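Local structure of salicylic acid-binding protein 2 (Nicotiana tabacum, 1XKL) at residues A41-L55 and R177-Y191. The protein hydrolyses methyl salicylate to salicylic acid, the active signal in systemic acquired resistance of plants. Residues are numbered along the deposited sequence; the frame is centred on the assembly and turned at random.
Sequences ASGTDLRKIEELRTL and RPSSLFMEDLSKAKY
Arg-177 enters a bowl of backbone carbonyls in and around the type II' turn from Ser-42 to Asp-45, an example of a buried guanidinium met by main-chain oxygens. Bent at CG-CD (chi3 63°), its chain brings Arg-177 NH1 to Asp-45 O at 2.8 Å, within the carbonyl plane, and to Gly-43 O at 3.0 Å, where it arrives from above that plane. Arg-177 NH2 adds a weak bond to Arg-47 O, while Ala-41 O sits over the centre of one guanidinium face, 3.2 Å from Arg-177 CZ. The carbonyl dipoles probably offset much of the charge; two waters link Ala-41 O to Pro-178 O beside it. Asp-45 OD2 takes the amides of Ala-41 and Arg-47, the latter closing an Asx turn, and the Arg-47 guanidinium grips the carboxylate side-on, NE to OD2 and NH2 to OD1.

In this alpha/beta hydrolase the loop runs from strand 33-36 to helix 55-67, and residues 177-191 run alongside it after helix 166-175, with Leu-181 touching the ligand in the active-site pocket. Here Phe-182 fills the joint. Its ring has Ser-180 CB over the centre of one face and Leu-55 CA offset toward the rim on the opposite face, with Leu-52 CB at its edge, 4.0 Å from Phe-182 CE1. Tyr-58 of helix 55-67 also meets the ring.

Leu-55 opens that helix, and its N reaches Asp-185 OD2 at 2.9 Å, the same oxygen to which Tyr-191 OH donates along the syn lone pair. A chi1 of -178° swings Leu-55 CG away from the main-chain nitrogen, so that CD1 meets Phe-182 CD2, while Leu-55 CD2 lies 3.9 Å from Leu-186 CD2; helix 83-93 packs against the same leucine.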
loop_
_atom_site.group_PDB
_atom_site.type_symbol
_atom_site.label_atom_id
_atom_site.label_comp_id
_atom_site.label_asym_id
_atom_site.label_seq_id
_atom_site.Cartn_x
_atom_site.Cartn_y
_atom_site.Cartn_z
ATOM N N ALA A 41 15.455 -13.206 15.647
ATOM C CA ALA A 41 14.302 -12.919 14.792
ATOM C C ALA A 41 12.962 -13.269 15.430
ATOM O O ALA A 41 11.974 -13.530 14.734
ATOM C CB ALA A 41 14.449 -13.643 13.454
ATOM N N SER A 42 12.932 -13.269 16.758
ATOM C CA SER A 42 11.716 -13.585 17.503
ATOM C C SER A 42 11.377 -12.464 18.479
ATOM O O SER A 42 12.265 -11.745 18.946
ATOM C CB SER A 42 11.911 -14.894 18.271
ATOM O OG SER A 42 12.431 -15.903 17.421
ATOM N N GLY A 43 10.092 -12.323 18.786
ATOM C CA GLY A 43 9.667 -11.280 19.705
ATOM C C GLY A 43 10.005 -9.916 19.141
ATOM O O GLY A 43 9.564 -9.567 18.046
ATOM N N THR A 44 10.801 -9.145 19.869
ATOM C CA THR A 44 11.180 -7.817 19.399
ATOM C C THR A 44 12.567 -7.783 18.762
ATOM O O THR A 44 13.077 -6.708 18.435
ATOM C CB THR A 44 11.112 -6.768 20.550
ATOM O OG1 THR A 44 11.994 -7.145 21.615
ATOM C CG2 THR A 44 9.691 -6.656 21.077
ATOM N N ASP A 45 13.182 -8.954 18.592
ATOM C CA ASP A 45 14.504 -9.027 17.964
ATOM C C ASP A 45 14.358 -8.472 16.552
ATOM O O ASP A 45 13.457 -8.868 15.815
ATOM C CB ASP A 45 14.998 -10.479 17.891
ATOM C CG ASP A 45 16.468 -10.577 17.520
ATOM O OD1 ASP A 45 17.324 -10.348 18.400
ATOM O OD2 ASP A 45 16.775 -10.865 16.343
ATOM N N LEU A 46 15.255 -7.566 16.174
ATOM C CA LEU A 46 15.205 -6.919 14.862
ATOM C C LEU A 46 15.723 -7.750 13.690
ATOM O O LEU A 46 15.599 -7.333 12.541
ATOM C CB LEU A 46 15.966 -5.588 14.922
ATOM C CG LEU A 46 15.441 -4.548 15.930
ATOM C CD1 LEU A 46 16.484 -3.453 16.157
ATOM C CD2 LEU A 46 14.132 -3.962 15.415
ATOM N N ARG A 47 16.321 -8.905 13.964
ATOM C CA ARG A 47 16.810 -9.751 12.874
ATOM C C ARG A 47 15.615 -10.376 12.155
ATOM O O ARG A 47 14.543 -10.547 12.743
ATOM C CB ARG A 47 17.736 -10.850 13.418
ATOM C CG ARG A 47 19.175 -10.404 13.647
ATOM C CD ARG A 47 19.949 -11.368 14.536
ATOM N NE ARG A 47 19.472 -11.298 15.915
ATOM C CZ ARG A 47 20.177 -11.667 16.978
ATOM N NH1 ARG A 47 21.405 -12.148 16.849
ATOM N NH2 ARG A 47 19.661 -11.534 18.183
ATOM N N LYS A 48 15.806 -10.686 10.874
ATOM C CA LYS A 48 14.774 -11.302 10.042
ATOM C C LYS A 48 15.085 -12.784 9.888
ATOM O O LYS A 48 16.248 -13.190 9.914
ATOM C CB LYS A 48 14.746 -10.659 8.652
ATOM C CG LYS A 48 14.363 -9.189 8.646
ATOM C CD LYS A 48 14.447 -8.605 7.239
ATOM C CE LYS A 48 14.105 -7.115 7.237
ATOM N NZ LYS A 48 15.005 -6.304 8.120
ATOM N N ILE A 49 14.042 -13.585 9.714
ATOM C CA ILE A 49 14.200 -15.022 9.565
ATOM C C ILE A 49 15.124 -15.393 8.402
ATOM O O ILE A 49 15.823 -16.401 8.463
ATOM C CB ILE A 49 12.832 -15.703 9.367
ATOM C CG1 ILE A 49 13.012 -17.224 9.289
ATOM C CG2 ILE A 49 12.163 -15.177 8.109
ATOM C CD1 ILE A 49 13.615 -17.835 10.545
ATOM N N GLU A 50 15.132 -14.573 7.352
ATOM C CA GLU A 50 15.971 -14.833 6.184
ATOM C C GLU A 50 17.462 -14.684 6.488
ATOM O O GLU A 50 18.308 -15.058 5.676
ATOM C CB GLU A 50 15.601 -13.889 5.034
ATOM C CG GLU A 50 14.186 -14.055 4.490
ATOM C CD GLU A 50 13.131 -13.314 5.302
ATOM O OE1 GLU A 50 11.936 -13.454 4.969
ATOM O OE2 GLU A 50 13.490 -12.591 6.256
ATOM N N GLU A 51 17.788 -14.132 7.648
ATOM C CA GLU A 51 19.186 -13.951 8.024
ATOM C C GLU A 51 19.697 -15.159 8.790
ATOM O O GLU A 51 20.888 -15.261 9.073
ATOM C CB GLU A 51 19.343 -12.706 8.899
ATOM C CG GLU A 51 18.933 -11.411 8.224
ATOM C CD GLU A 51 18.906 -10.240 9.186
ATOM O OE1 GLU A 51 19.930 -9.988 9.850
ATOM O OE2 GLU A 51 17.857 -9.569 9.273
ATOM N N LEU A 52 18.797 -16.074 9.133
ATOM C CA LEU A 52 19.188 -17.260 9.888
ATOM C C LEU A 52 19.183 -18.492 9.001
ATOM O O LEU A 52 18.190 -18.790 8.342
ATOM C CB LEU A 52 18.226 -17.479 11.061
ATOM C CG LEU A 52 17.829 -16.259 11.899
ATOM C CD1 LEU A 52 16.908 -16.699 13.034
ATOM C CD2 LEU A 52 19.078 -15.591 12.454
ATOM N N ARG A 53 20.289 -19.216 8.980
ATOM C CA ARG A 53 20.333 -20.413 8.159
ATOM C C ARG A 53 20.647 -21.678 8.949
ATOM O O ARG A 53 20.559 -22.776 8.411
ATOM C CB ARG A 53 21.320 -20.211 7.016
ATOM C CG ARG A 53 22.560 -19.436 7.406
ATOM C CD ARG A 53 23.251 -18.842 6.182
ATOM N NE ARG A 53 22.916 -17.432 5.952
ATOM C CZ ARG A 53 21.712 -16.975 5.616
ATOM N NH1 ARG A 53 20.692 -17.806 5.467
ATOM N NH2 ARG A 53 21.536 -15.677 5.403
ATOM N N THR A 54 20.995 -21.525 10.226
ATOM C CA THR A 54 21.294 -22.669 11.094
ATOM C C THR A 54 20.644 -22.491 12.466
ATOM O O THR A 54 20.343 -21.366 12.887
ATOM C CB THR A 54 22.810 -22.840 11.347
ATOM O OG1 THR A 54 23.284 -21.773 12.181
ATOM C CG2 THR A 54 23.580 -22.844 10.035
ATOM N N LEU A 55 20.448 -23.600 13.176
ATOM C CA LEU A 55 19.850 -23.526 14.502
ATOM C C LEU A 55 20.746 -22.689 15.409
ATOM O O LEU A 55 20.265 -21.995 16.309
ATOM C CB LEU A 55 19.671 -24.925 15.103
ATOM C CG LEU A 55 19.005 -24.945 16.488
ATOM C CD1 LEU A 55 17.581 -24.421 16.368
ATOM C CD2 LEU A 55 19.005 -26.356 17.043
ATOM N N ARG A 177 5.590 -14.467 14.533
ATOM C CA ARG A 177 6.438 -14.108 13.415
ATOM C C ARG A 177 6.929 -15.376 12.732
ATOM O O ARG A 177 6.865 -16.469 13.303
ATOM C CB ARG A 177 7.633 -13.283 13.901
ATOM C CG ARG A 177 7.267 -11.925 14.513
ATOM C CD ARG A 177 8.495 -11.267 15.124
ATOM N NE ARG A 177 9.504 -10.972 14.111
ATOM C CZ ARG A 177 10.741 -10.569 14.377
ATOM N NH1 ARG A 177 11.137 -10.411 15.631
ATOM N NH2 ARG A 177 11.589 -10.322 13.389
ATOM N N PRO A 178 7.421 -15.254 11.493
ATOM C CA PRO A 178 7.909 -16.453 10.807
ATOM C C PRO A 178 9.183 -16.999 11.435
ATOM O O PRO A 178 9.996 -16.240 11.955
ATOM C CB PRO A 178 8.128 -15.971 9.370
ATOM C CG PRO A 178 8.414 -14.493 9.537
ATOM C CD PRO A 178 7.433 -14.077 10.605
ATOM N N SER A 179 9.344 -18.317 11.436
ATOM C CA SER A 179 10.570 -18.891 11.967
ATOM C C SER A 179 10.998 -20.024 11.037
ATOM O O SER A 179 10.817 -19.920 9.821
ATOM C CB SER A 179 10.400 -19.373 13.424
ATOM O OG SER A 179 9.721 -20.606 13.534
ATOM N N SER A 180 11.538 -21.104 11.584
ATOM C CA SER A 180 12.002 -22.205 10.744
ATOM C C SER A 180 12.268 -23.408 11.628
ATOM O O SER A 180 12.483 -23.252 12.825
ATOM C CB SER A 180 13.294 -21.768 10.032
ATOM O OG SER A 180 13.863 -22.794 9.239
ATOM N N LEU A 181 12.221 -24.605 11.052
ATOM C CA LEU A 181 12.512 -25.812 11.820
ATOM C C LEU A 181 13.982 -26.121 11.586
ATOM O O LEU A 181 14.544 -27.013 12.214
ATOM C CB LEU A 181 11.655 -26.990 11.348
ATOM C CG LEU A 181 10.154 -26.912 11.620
ATOM C CD1 LEU A 181 9.455 -28.160 11.093
ATOM C CD2 LEU A 181 9.925 -26.771 13.116
ATOM N N PHE A 182 14.591 -25.369 10.666
ATOM C CA PHE A 182 16.001 -25.538 10.325
ATOM C C PHE A 182 16.349 -26.984 9.946
ATOM O O PHE A 182 17.422 -27.483 10.282
ATOM C CB PHE A 182 16.868 -25.067 11.498
ATOM C CG PHE A 182 16.665 -23.617 11.848
ATOM C CD1 PHE A 182 17.231 -22.611 11.066
ATOM C CD2 PHE A 182 15.841 -23.256 12.910
ATOM C CE1 PHE A 182 16.973 -21.263 11.335
ATOM C CE2 PHE A 182 15.575 -21.915 13.187
ATOM C CZ PHE A 182 16.142 -20.917 12.397
HETATM N N MSE A 183 15.429 -27.642 9.243
HETATM C CA MSE A 183 15.606 -29.023 8.799
HETATM C C MSE A 183 16.925 -29.198 8.055
HETATM O O MSE A 183 17.717 -30.082 8.378
HETATM C CB MSE A 183 14.465 -29.425 7.861
HETATM C CG MSE A 183 13.069 -29.281 8.437
HETATM SE SE MSE A 183 12.627 -30.655 9.709
HETATM C CE MSE A 183 11.897 -31.962 8.492
ATOM N N GLU A 184 17.151 -28.350 7.055
ATOM C CA GLU A 184 18.364 -28.410 6.246
ATOM C C GLU A 184 19.628 -28.456 7.097
ATOM O O GLU A 184 20.417 -29.393 6.995
ATOM C CB GLU A 184 18.433 -27.204 5.301
ATOM C CG GLU A 184 19.657 -27.216 4.398
ATOM C CD GLU A 184 19.667 -28.405 3.450
ATOM O OE1 GLU A 184 20.757 -28.761 2.949
ATOM O OE2 GLU A 184 18.585 -28.985 3.208
ATOM N N ASP A 185 19.815 -27.440 7.931
ATOM C CA ASP A 185 20.982 -27.369 8.803
ATOM C C ASP A 185 21.078 -28.581 9.727
ATOM O O ASP A 185 22.143 -29.179 9.874
ATOM C CB ASP A 185 20.931 -26.093 9.651
ATOM C CG ASP A 185 22.010 -26.053 10.717
ATOM O OD1 ASP A 185 23.199 -26.173 10.368
ATOM O OD2 ASP A 185 21.668 -25.900 11.908
ATOM N N LEU A 186 19.957 -28.945 10.335
ATOM C CA LEU A 186 19.925 -30.063 11.270
ATOM C C LEU A 186 20.177 -31.446 10.665
ATOM O O LEU A 186 20.516 -32.385 11.383
ATOM C CB LEU A 186 18.594 -30.066 12.031
ATOM C CG LEU A 186 18.393 -28.871 12.970
ATOM C CD1 LEU A 186 17.008 -28.916 13.586
ATOM C CD2 LEU A 186 19.461 -28.898 14.060
ATOM N N SER A 187 20.021 -31.570 9.351
ATOM C CA SER A 187 20.231 -32.853 8.691
ATOM C C SER A 187 21.695 -33.099 8.329
ATOM O O SER A 187 22.096 -34.236 8.078
ATOM C CB SER A 187 19.372 -32.949 7.427
ATOM O OG SER A 187 19.793 -32.014 6.447
ATOM N N LYS A 188 22.496 -32.039 8.310
ATOM C CA LYS A 188 23.903 -32.173 7.959
ATOM C C LYS A 188 24.849 -31.658 9.032
ATOM O O LYS A 188 26.069 -31.706 8.870
ATOM C CB LYS A 188 24.179 -31.456 6.635
ATOM C CG LYS A 188 23.588 -30.061 6.561
ATOM C CD LYS A 188 23.921 -29.363 5.243
ATOM C CE LYS A 188 23.208 -29.998 4.048
ATOM N NZ LYS A 188 23.686 -31.377 3.725
ATOM N N ALA A 189 24.289 -31.166 10.129
ATOM C CA ALA A 189 25.102 -30.658 11.227
ATOM C C ALA A 189 24.842 -31.458 12.503
ATOM O O ALA A 189 23.725 -31.468 13.020
ATOM C CB ALA A 189 24.792 -29.176 11.459
ATOM N N LYS A 190 25.875 -32.134 13.002
ATOM C CA LYS A 190 25.758 -32.923 14.222
ATOM C C LYS A 190 26.105 -32.002 15.385
ATOM O O LYS A 190 27.237 -31.524 15.497
ATOM C CB LYS A 190 26.721 -34.108 14.191
ATOM C CG LYS A 190 26.439 -35.169 15.246
ATOM C CD LYS A 190 25.081 -35.818 15.018
ATOM C CE LYS A 190 24.853 -36.947 16.010
ATOM N NZ LYS A 190 24.993 -36.430 17.403
ATOM N N TYR A 191 25.134 -31.772 16.262
ATOM C CA TYR A 191 25.322 -30.862 17.384
ATOM C C TYR A 191 25.540 -31.446 18.778
ATOM O O TYR A 191 26.495 -31.094 19.474
ATOM C CB TYR A 191 24.120 -29.921 17.463
ATOM C CG TYR A 191 24.057 -28.846 16.405
ATOM C CD1 TYR A 191 24.985 -27.807 16.383
ATOM C CD2 TYR A 191 23.018 -28.818 15.476
ATOM C CE1 TYR A 191 24.872 -26.757 15.467
ATOM C CE2 TYR A 191 22.896 -27.775 14.559
ATOM C CZ TYR A 191 23.821 -26.747 14.563
ATOM O OH TYR A 191 23.664 -25.696 13.687
HETATM O O HOH W 1 10.500 -15.998 14.850
HETATM O O HOH W 2 10.951 -13.439 12.211
HETATM O O HOH W 3 18.291 -24.592 7.888
#